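Local coordinates for uncharacterized protein 4E10_S0_1Z6NA_001 (T18) (Artificial gene, PDB 3LEF), which is a computationally designed scaffold that probably carries the 4E10 epitope of HIV on a thioredoxin-like protein, made to induce epitope-specific antibodies, at residues 148-151 against 152-155. Residues are numbered along the deposited sequence; the frame is centred on the assembly and turned at random.
Sequences GGHL and EHAI
H150 and H153 lean together at the start of helix 151-163, one ring from the loop and one from the first turn. ND1 of H150 lies 3.1 Å from ND1 of H153, which sits at the edge of the H150 ring and near its plane. The rings meet obliquely, planes at 48° and centroids 4.8 Å apart. Both swing away from their own carbonyl, chi1 near -70°, and with the residues three apart round the turn this sets the imidazoles next to each other. Alongside them the backbone closes: N of H153 donates to O of H150 at 2.8 Å, an i to i+3 bond that ties the loop residue to the first turn. One residue on, N of A154 reaches O of L151 only weakly, at 3.4 Å.

The chain arrives here from helix 139-146, which ends in a Schellman motif at G148, where the positive phi suits glycine; G149 and H150 then carry it into helix 151-163 of this thioredoxin-like fold. On the side facing the protein interior L151, A154 and I155 are buried, L151 packing on I71 of helix 67-82 and on K35 and L36 of helix 23-39, while I155 settles on A75 and A79. Here the segments meet where CG1 of I155 comes within 3.7 Å of O of L151. The other side is looser: E152 and both histidines are partly exposed, with E152, deposited in two conformers, against P42, H150 against V134 and H153 against A133 and P131.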
loop_
_atom_site.group_PDB
_atom_site.type_symbol
_atom_site.label_atom_id
_atom_site.label_comp_id
_atom_site.label_asym_id
_atom_site.label_seq_id
_atom_site.Cartn_x
_atom_site.Cartn_y
_atom_site.Cartn_z
ATOM N N GLY A 148 6.198 17.535 16.087
ATOM C CA GLY A 148 7.293 17.739 15.152
ATOM C C GLY A 148 8.575 18.299 15.744
ATOM O O GLY A 148 9.368 18.906 15.040
ATOM N N GLY A 149 8.791 18.090 17.038
ATOM C CA GLY A 149 9.961 18.641 17.732
ATOM C C GLY A 149 11.145 17.688 17.791
ATOM O O GLY A 149 12.135 17.967 18.471
ATOM N N HIS A 150 11.043 16.562 17.083
ATOM C CA HIS A 150 12.128 15.579 17.022
ATOM C C HIS A 150 12.463 15.179 15.600
ATOM O O HIS A 150 13.091 14.150 15.378
ATOM C CB HIS A 150 11.779 14.326 17.821
ATOM C CG HIS A 150 11.833 14.509 19.306
ATOM N ND1 HIS A 150 12.996 14.365 20.032
ATOM C CD2 HIS A 150 10.863 14.807 20.205
ATOM C CE1 HIS A 150 12.738 14.576 21.312
ATOM N NE2 HIS A 150 11.452 14.845 21.441
ATOM N N LEU A 151 12.068 16.004 14.637
ATOM C CA LEU A 151 12.293 15.716 13.223
ATOM C C LEU A 151 13.756 15.469 12.914
ATOM O O LEU A 151 14.107 14.635 12.075
ATOM C CB LEU A 151 11.800 16.886 12.367
ATOM C CG LEU A 151 10.284 17.073 12.324
ATOM C CD1 LEU A 151 9.905 18.387 11.668
ATOM C CD2 LEU A 151 9.656 15.913 11.583
ATOM N N GLU A 152 14.613 16.235 13.573
ATOM C CA GLU A 152 16.053 16.104 13.357
ATOM C C GLU A 152 16.581 14.779 13.915
ATOM O O GLU A 152 17.607 14.292 13.467
ATOM C CB GLU A 152 16.827 17.311 13.926
ATOM C CG GLU A 152 16.660 17.555 15.418
ATOM C CD GLU A 152 17.366 18.821 15.897
ATOM O OE1 GLU A 152 18.041 18.758 16.945
ATOM O OE2 GLU A 152 17.248 19.872 15.225
ATOM N N HIS A 153 15.867 14.172 14.866
ATOM C CA HIS A 153 16.319 12.893 15.421
ATOM C C HIS A 153 16.175 11.698 14.459
ATOM O O HIS A 153 16.971 10.764 14.533
ATOM C CB HIS A 153 15.660 12.613 16.769
ATOM C CG HIS A 153 16.120 13.532 17.858
ATOM N ND1 HIS A 153 15.458 14.699 18.180
ATOM C CD2 HIS A 153 17.192 13.468 18.685
ATOM C CE1 HIS A 153 16.099 15.311 19.160
ATOM N NE2 HIS A 153 17.154 14.585 19.485
ATOM N N ALA A 154 15.202 11.737 13.546
ATOM C CA ALA A 154 15.037 10.667 12.546
ATOM C C ALA A 154 16.223 10.649 11.603
ATOM O O ALA A 154 16.747 9.592 11.250
ATOM C CB ALA A 154 13.758 10.866 11.759
ATOM N N ILE A 155 16.635 11.842 11.192
ATOM C CA ILE A 155 17.816 12.037 10.351
ATOM C C ILE A 155 19.079 11.570 11.097
ATOM O O ILE A 155 19.878 10.788 10.579
ATOM C CB ILE A 155 17.956 13.541 9.972
ATOM C CG1 ILE A 155 16.642 14.081 9.392
ATOM C CG2 ILE A 155 19.131 13.788 8.999
ATOM C CD1 ILE A 155 16.797 15.433 8.709
#